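Local coordinates for Na-K-Cl cotransporter (Methanosarcina acetivorans, PDB 3G40), which probably mediates coupled transport of chloride and cations across the membrane, the part here being its cytoplasmic C-terminal domain, at residues Gln209-Phe214 and Met229-Glu234; Ser240-Pro243 and Leu247-Phe250. All blocks are in the same frame, centred on the assembly; numbering follows the deposited sequence.

Interaction 1 (Gln209-Phe214 and Met229-Glu234)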
ATOM      1  N   GLN A 209     -28.631  24.476   4.508  1.00 40.27           N
ATOM      2  CA  GLN A 209     -29.371  23.958   5.653  1.00 40.75           C
ATOM      3  C   GLN A 209     -30.023  22.618   5.320  1.00 47.03           C
ATOM      4  O   GLN A 209     -29.963  21.675   6.102  1.00 37.46           O
ATOM      5  CB  GLN A 209     -30.458  24.940   6.102  1.00 42.90           C
ATOM      6  CG  GLN A 209     -31.252  24.444   7.303  1.00 42.05           C
ATOM      7  CD  GLN A 209     -30.419  24.425   8.574  1.00 44.12           C
ATOM      8  OE1 GLN A 209     -30.225  25.456   9.210  1.00 45.13           O
ATOM      9  NE2 GLN A 209     -29.922  23.242   8.956  1.00 36.96           N
ATOM     10  N   ALA A 210     -30.673  22.544   4.168  1.00 44.31           N
ATOM     11  CA  ALA A 210     -31.317  21.303   3.771  1.00 44.78           C
ATOM     12  C   ALA A 210     -30.302  20.158   3.621  1.00 41.83           C
ATOM     13  O   ALA A 210     -30.604  19.014   3.937  1.00 39.78           O
ATOM     14  CB  ALA A 210     -32.122  21.503   2.488  1.00 45.14           C
ATOM     15  N   ALA A 211     -29.099  20.476   3.153  1.00 41.03           N
ATOM     16  CA  ALA A 211     -28.069  19.468   2.953  1.00 43.16           C
ATOM     17  C   ALA A 211     -27.552  18.984   4.301  1.00 41.50           C
ATOM     18  O   ALA A 211     -27.299  17.799   4.490  1.00 40.82           O
ATOM     19  CB  ALA A 211     -26.923  20.025   2.098  1.00 42.77           C
ATOM     20  N   GLU A 212     -27.387  19.910   5.236  1.00 34.90           N
ATOM     21  CA  GLU A 212     -27.020  19.555   6.597  1.00 35.77           C
ATOM     22  C   GLU A 212     -28.046  18.602   7.208  1.00 34.73           C
ATOM     23  O   GLU A 212     -27.673  17.605   7.828  1.00 39.68           O
ATOM     24  CB  GLU A 212     -26.918  20.817   7.463  1.00 39.36           C
ATOM     25  CG  GLU A 212     -26.466  20.549   8.885  1.00 51.29           C
ATOM     26  CD  GLU A 212     -24.987  20.196   8.962  1.00 51.92           C
ATOM     27  OE1 GLU A 212     -24.201  20.761   8.165  1.00 52.04           O
ATOM     28  OE2 GLU A 212     -24.608  19.365   9.818  1.00 49.89           O
ATOM     29  N   ASN A 213     -29.278  18.868   7.068  1.00 33.23           N
ATOM     30  CA  ASN A 213     -30.288  18.096   7.637  1.00 34.09           C
ATOM     31  C   ASN A 213     -30.344  16.730   6.942  1.00 36.86           C
ATOM     32  O   ASN A 213     -30.545  15.890   7.523  1.00 38.80           O
ATOM     33  CB  ASN A 213     -31.658  18.779   7.635  1.00 20.00           C
ATOM     34  CG  ASN A 213     -31.736  20.026   8.546  1.00 20.00           C
ATOM     35  OD1 ASN A 213     -31.091  20.225   9.429  1.00 20.00           O
ATOM     36  ND2 ASN A 213     -32.596  20.741   8.266  1.00 20.00           N
ATOM     37  N   PHE A 214     -30.202  16.705   5.649  1.00 40.99           N
ATOM     38  CA  PHE A 214     -30.180  15.455   4.902  1.00 39.30           C
ATOM     39  C   PHE A 214     -29.044  14.546   5.367  1.00 40.60           C
ATOM     40  O   PHE A 214     -29.267  13.370   5.632  1.00 38.05           O
ATOM     41  CB  PHE A 214     -30.089  15.742   3.404  1.00 42.72           C
ATOM     42  CG  PHE A 214     -29.875  14.521   2.570  1.00 43.22           C
ATOM     43  CD1 PHE A 214     -30.951  13.733   2.181  1.00 49.03           C
ATOM     44  CD2 PHE A 214     -28.603  14.161   2.171  1.00 43.20           C
ATOM     45  CE1 PHE A 214     -30.752  12.592   1.411  1.00 48.40           C
ATOM     46  CE2 PHE A 214     -28.400  13.009   1.391  1.00 44.27           C
ATOM     47  CZ  PHE A 214     -29.482  12.240   1.015  1.00 39.76           C
ATOM     48  N   MET A 229     -20.150  15.904   9.393  1.00 36.53           N
ATOM     49  CA  MET A 229     -20.777  16.469   8.204  1.00 37.23           C
ATOM     50  C   MET A 229     -20.112  17.782   7.820  1.00 41.31           C
ATOM     51  O   MET A 229     -19.871  18.634   8.676  1.00 37.69           O
ATOM     52  CB  MET A 229     -22.263  16.746   8.468  1.00 38.74           C
ATOM     53  CG  MET A 229     -22.982  15.653   9.228  1.00 44.08           C
ATOM     54  SD  MET A 229     -22.815  14.083   8.353  1.00 48.66           S
ATOM     55  CE  MET A 229     -23.680  13.022   9.513  1.00 56.43           C
ATOM     56  N   GLN A 230     -19.816  17.949   6.535  1.00 35.41           N
ATOM     57  CA  GLN A 230     -19.381  19.244   6.020  1.00 42.57           C
ATOM     58  C   GLN A 230     -20.227  19.632   4.824  1.00 41.15           C
ATOM     59  O   GLN A 230     -20.350  18.871   3.872  1.00 37.50           O
ATOM     60  CB  GLN A 230     -17.916  19.209   5.591  1.00 49.97           C
ATOM     61  CG  GLN A 230     -16.926  19.242   6.728  1.00 62.38           C
ATOM     62  CD  GLN A 230     -15.499  19.469   6.248  1.00 73.36           C
ATOM     63  OE1 GLN A 230     -15.250  20.283   5.355  1.00 70.22           O
ATOM     64  NE2 GLN A 230     -14.554  18.748   6.844  1.00 80.48           N
ATOM     65  N   VAL A 231     -20.815  20.817   4.872  1.00 38.71           N
ATOM     66  CA  VAL A 231     -21.474  21.363   3.700  1.00 34.59           C
ATOM     67  C   VAL A 231     -20.601  22.506   3.196  1.00 40.34           C
ATOM     68  O   VAL A 231     -20.456  23.531   3.874  1.00 44.70           O
ATOM     69  CB  VAL A 231     -22.899  21.872   4.026  1.00 42.29           C
ATOM     70  CG1 VAL A 231     -23.537  22.474   2.794  1.00 42.17           C
ATOM     71  CG2 VAL A 231     -23.765  20.744   4.569  1.00 40.80           C
ATOM     72  N   LEU A 232     -20.016  22.326   2.016  1.00 41.25           N
ATOM     73  CA  LEU A 232     -19.036  23.264   1.474  1.00 43.05           C
ATOM     74  C   LEU A 232     -19.674  24.346   0.607  1.00 42.29           C
ATOM     75  O   LEU A 232     -20.770  24.172   0.061  1.00 38.73           O
ATOM     76  CB  LEU A 232     -17.966  22.521   0.657  1.00 37.86           C
ATOM     77  CG  LEU A 232     -17.130  21.490   1.416  1.00 47.90           C
ATOM     78  CD1 LEU A 232     -16.142  20.806   0.480  1.00 48.48           C
ATOM     79  CD2 LEU A 232     -16.406  22.139   2.596  1.00 54.58           C
ATOM     80  N   ARG A 233     -18.967  25.465   0.486  1.00 44.66           N
ATOM     81  CA  ARG A 233     -19.408  26.569  -0.354  1.00 49.39           C
ATOM     82  C   ARG A 233     -19.195  26.222  -1.827  1.00 55.28           C
ATOM     83  O   ARG A 233     -19.968  26.627  -2.690  1.00 56.36           O
ATOM     84  CB  ARG A 233     -18.626  27.837   0.004  1.00 56.27           C
ATOM     85  CG  ARG A 233     -19.170  29.114  -0.603  1.00 79.10           C
ATOM     86  CD  ARG A 233     -20.264  29.698   0.270  1.00 92.54           C
ATOM     87  NE  ARG A 233     -20.663  31.034  -0.164  1.00 99.05           N
ATOM     88  CZ  ARG A 233     -21.539  31.793   0.485  1.00104.07           C
ATOM     89  NH1 ARG A 233     -22.106  31.346   1.598  1.00102.18           N
ATOM     90  NH2 ARG A 233     -21.846  32.998   0.022  1.00109.39           N
ATOM     91  N   GLU A 234     -18.154  25.448  -2.114  1.00 55.56           N
ATOM     92  CA  GLU A 234     -17.791  25.177  -3.503  1.00 58.73           C
ATOM     93  C   GLU A 234     -17.792  23.693  -3.856  1.00 57.55           C
ATOM     94  O   GLU A 234     -17.514  22.840  -3.013  1.00 48.85           O
ATOM     95  CB  GLU A 234     -16.418  25.772  -3.820  1.00 66.52           C
ATOM     96  CG  GLU A 234     -16.288  27.246  -3.472  1.00 81.83           C
ATOM     97  CD  GLU A 234     -14.842  27.690  -3.360  1.00 94.93           C
ATOM     98  OE1 GLU A 234     -13.974  27.082  -4.025  1.00 91.36           O
ATOM     99  OE2 GLU A 234     -14.575  28.650  -2.604  1.00106.43           O
TER
HETATM  100  O   HOH W   1     -21.547  20.900   8.899  1.00 54.02           O
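Glu-212 and Ala-211 of helix 205-222 meet Val-231 and Met-229 of strand 228-232, an outermost strand of the sheet within this chain, in a small and partly buried helix-on-strand contact. The two short segments run nearly antiparallel, at 159°, with their axes 8.5 Å apart. This is the return leg of a beta-alpha-beta crossover, in which strand 195-201 leads into the helix and strand 228-232 then lies parallel beside strand 195-201. The centre of the contact is the CG2 branch of Val-231, which reaches Ala-211 CB at 4.1 Å and belongs to a side chain that also packs on Ala-208. The same methyl lies 3.8 Å from Glu-212 N, so it presses against the helix backbone as well as its side chains. The Glu-212 side chain leaves the helix alongside the strand rather than at it, but with CG anti to the backbone N (chi1 -177°) the bend at chi2 (73°) turns the carboxylate in. There OE1 passes Val-231 CG2 at 3.6 Å, while OE2 rests 3.8 Å from Met-229 CB. Met-229 CB faces the helix, yet the bent chain then carries its thioether away from this segment and along the helix toward Leu-215, Gln-216 and Ala-219. No direct hydrogen bond joins the two segments; a water does so instead, donating to Glu-212 OE1 at 2.8 Å. Its other proton goes to Met-229 O, also at 2.8 Å. The chemistry is therefore divided: one methyl-to-methyl contact, and carboxylate oxygens resting on apolar groups of the strand without a direct bond; the polar link is left to a water that donates to both acceptors, as the acid, when ionised, has no proton to offer a carbonyl.

Interaction 2 (Ser240-Pro243 and Leu247-Phe250); sequences SKLP and LHIF
This is a loop-on-strand packing contact without hydrogen bonds, centred on a histidine ring, in which the loop leading from strand 228-232 into strand 247-251 folds back over the side chains of the latter. Leu-242 and Pro-243 supply the loop side, His-248 and Phe-250 the strand side. Leu-242 points toward the strand, and its CB comes 4.1 Å from His-248 CE1. With CG opposite the carbonyl carbon (chi1 -58°), its branch extends over the imidazole, CD1 standing 4.2 Å above the plane of the His-248 ring and displaced toward the rim. The same methyl meets Phe-250 differently, at the ring edge, 4.4 Å from CZ. Strand 247-251 lies inside the ten-stranded twisted sheet of this alpha/beta fold, between the parallel strands 157-161 and 271-276. His-248 and Phe-250, two residues apart, project to the same face, where Ala-268 and Leu-264 of helix 258-268 pack on them, while Leu-247 and Ile-249 pack on helix 179-192. At the imidazole edge, in the ring plane, Pro-243 O approaches His-248 CE1 to 3.1 Å, a short C-H to carbonyl approach that the polarised ring carbon would favour. The main polar partner of the ring lies elsewhere: ND1 is hydrogen-bonded to Trp-161 NE1, and because an indole nitrogen can only donate, ND1 is probably unprotonated. Replacing His-248 by an alanine would probably leave the Trp-161 N-H without its acceptor and open a gap beneath Leu-242 CD1 and beside Pro-243 O. The indole of Trp-161 also stacks on the Phe-250 ring and meets the Pro-243 side chain.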
ATOM      1  N   SER A 240      -9.912  24.563  -5.111  1.00 62.33           N
ATOM      2  CA  SER A 240      -8.482  24.362  -5.323  1.00 76.54           C
ATOM      3  C   SER A 240      -7.933  23.177  -4.521  1.00 78.22           C
ATOM      4  O   SER A 240      -6.980  22.521  -4.941  1.00 76.07           O
ATOM      5  CB  SER A 240      -7.709  25.639  -4.985  1.00 78.68           C
ATOM      6  OG  SER A 240      -8.162  26.193  -3.761  1.00 89.35           O
ATOM      7  N   LYS A 241      -8.545  22.906  -3.371  1.00 75.48           N
ATOM      8  CA  LYS A 241      -8.097  21.839  -2.482  1.00 73.85           C
ATOM      9  C   LYS A 241      -9.300  21.112  -1.889  1.00 66.52           C
ATOM     10  O   LYS A 241     -10.380  21.689  -1.769  1.00 68.80           O
ATOM     11  CB  LYS A 241      -7.251  22.426  -1.352  1.00 78.74           C
ATOM     12  CG  LYS A 241      -8.000  23.464  -0.532  1.00 88.51           C
ATOM     13  CD  LYS A 241      -7.085  24.263   0.382  1.00 97.26           C
ATOM     14  CE  LYS A 241      -7.851  25.414   1.037  1.00 96.70           C
ATOM     15  NZ  LYS A 241      -7.025  26.181   2.012  1.00 95.71           N
ATOM     16  N   LEU A 242      -9.111  19.848  -1.516  1.00 53.74           N
ATOM     17  CA  LEU A 242     -10.168  19.079  -0.866  1.00 46.65           C
ATOM     18  C   LEU A 242      -9.857  18.889   0.618  1.00 41.56           C
ATOM     19  O   LEU A 242      -8.694  18.882   1.012  1.00 45.85           O
ATOM     20  CB  LEU A 242     -10.319  17.709  -1.538  1.00 54.44           C
ATOM     21  CG  LEU A 242     -10.625  17.687  -3.035  1.00 56.41           C
ATOM     22  CD1 LEU A 242     -10.896  16.265  -3.494  1.00 52.20           C
ATOM     23  CD2 LEU A 242     -11.812  18.587  -3.349  1.00 55.09           C
ATOM     24  N   PRO A 243     -10.897  18.751   1.451  1.00 42.33           N
ATOM     25  CA  PRO A 243     -10.643  18.403   2.849  1.00 40.43           C
ATOM     26  C   PRO A 243      -9.964  17.040   2.872  1.00 42.70           C
ATOM     27  O   PRO A 243     -10.383  16.140   2.127  1.00 42.67           O
ATOM     28  CB  PRO A 243     -12.045  18.289   3.451  1.00 39.96           C
ATOM     29  CG  PRO A 243     -12.923  19.062   2.537  1.00 43.06           C
ATOM     30  CD  PRO A 243     -12.329  18.940   1.170  1.00 40.67           C
ATOM     31  N   LEU A 247      -9.007   8.228   1.792  1.00 30.27           N
ATOM     32  CA  LEU A 247      -9.764   7.806   0.627  1.00 30.11           C
ATOM     33  C   LEU A 247     -10.997   8.670   0.480  1.00 33.05           C
ATOM     34  O   LEU A 247     -11.778   8.821   1.430  1.00 33.08           O
ATOM     35  CB  LEU A 247     -10.210   6.350   0.772  1.00 31.44           C
ATOM     36  CG  LEU A 247     -11.092   5.809  -0.373  1.00 37.33           C
ATOM     37  CD1 LEU A 247     -10.299   5.613  -1.673  1.00 34.40           C
ATOM     38  CD2 LEU A 247     -11.772   4.493   0.021  1.00 35.53           C
ATOM     39  N   HIS A 248     -11.164   9.220  -0.716  1.00 30.78           N
ATOM     40  CA  HIS A 248     -12.379   9.939  -1.085  1.00 33.80           C
ATOM     41  C   HIS A 248     -13.269   9.011  -1.912  1.00 36.41           C
ATOM     42  O   HIS A 248     -12.821   8.453  -2.917  1.00 36.75           O
ATOM     43  CB  HIS A 248     -12.019  11.147  -1.936  1.00 30.86           C
ATOM     44  CG  HIS A 248     -11.169  12.149  -1.223  1.00 39.01           C
ATOM     45  ND1 HIS A 248     -11.706  13.211  -0.525  1.00 36.10           N
ATOM     46  CD2 HIS A 248      -9.826  12.257  -1.097  1.00 40.40           C
ATOM     47  CE1 HIS A 248     -10.728  13.928  -0.002  1.00 35.39           C
ATOM     48  NE2 HIS A 248      -9.576  13.374  -0.337  1.00 35.75           N
ATOM     49  N   ILE A 249     -14.516   8.844  -1.479  1.00 30.85           N
ATOM     50  CA  ILE A 249     -15.517   8.084  -2.233  1.00 31.00           C
ATOM     51  C   ILE A 249     -16.475   9.048  -2.916  1.00 38.25           C
ATOM     52  O   ILE A 249     -17.064   9.922  -2.262  1.00 41.04           O
ATOM     53  CB  ILE A 249     -16.309   7.137  -1.297  1.00 33.58           C
ATOM     54  CG1 ILE A 249     -15.337   6.191  -0.567  1.00 34.72           C
ATOM     55  CG2 ILE A 249     -17.387   6.364  -2.082  1.00 31.83           C
ATOM     56  CD1 ILE A 249     -15.961   5.433   0.570  1.00 33.83           C
ATOM     57  N   PHE A 250     -16.593   8.921  -4.236  1.00 33.08           N
ATOM     58  CA  PHE A 250     -17.524   9.721  -5.028  1.00 37.44           C
ATOM     59  C   PHE A 250     -18.528   8.799  -5.704  1.00 44.50           C
ATOM     60  O   PHE A 250     -18.297   7.595  -5.815  1.00 39.22           O
ATOM     61  CB  PHE A 250     -16.774  10.489  -6.122  1.00 39.36           C
ATOM     62  CG  PHE A 250     -15.802  11.512  -5.598  1.00 42.86           C
ATOM     63  CD1 PHE A 250     -14.479  11.173  -5.353  1.00 41.61           C
ATOM     64  CD2 PHE A 250     -16.209  12.818  -5.371  1.00 41.95           C
ATOM     65  CE1 PHE A 250     -13.579  12.121  -4.871  1.00 43.18           C
ATOM     66  CE2 PHE A 250     -15.309  13.774  -4.885  1.00 39.20           C
ATOM     67  CZ  PHE A 250     -14.000  13.418  -4.633  1.00 38.19           C
TER

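Interactions 1 and 2 follow one another along the chain, the first closing before the second opens, and their centres lie 15 Å apart on the same side of the chain's centre. Both reach the same sheet, but strand 228-232 lies at its edge within this chain, whereas strand 247-251 lies inside, with strands 195-201 and 157-161 between them. The loop joining them runs back across this interval. It brings Pro-243 CG to 3.9 Å from Gln-230 OE1 and to 4.2 Å from Leu-232 CD1, so Pro-243 touches strand residues of 229-234 directly. Val-231 faces helix 205-222, while Gln-230 and Leu-232, its neighbours, meet the loop.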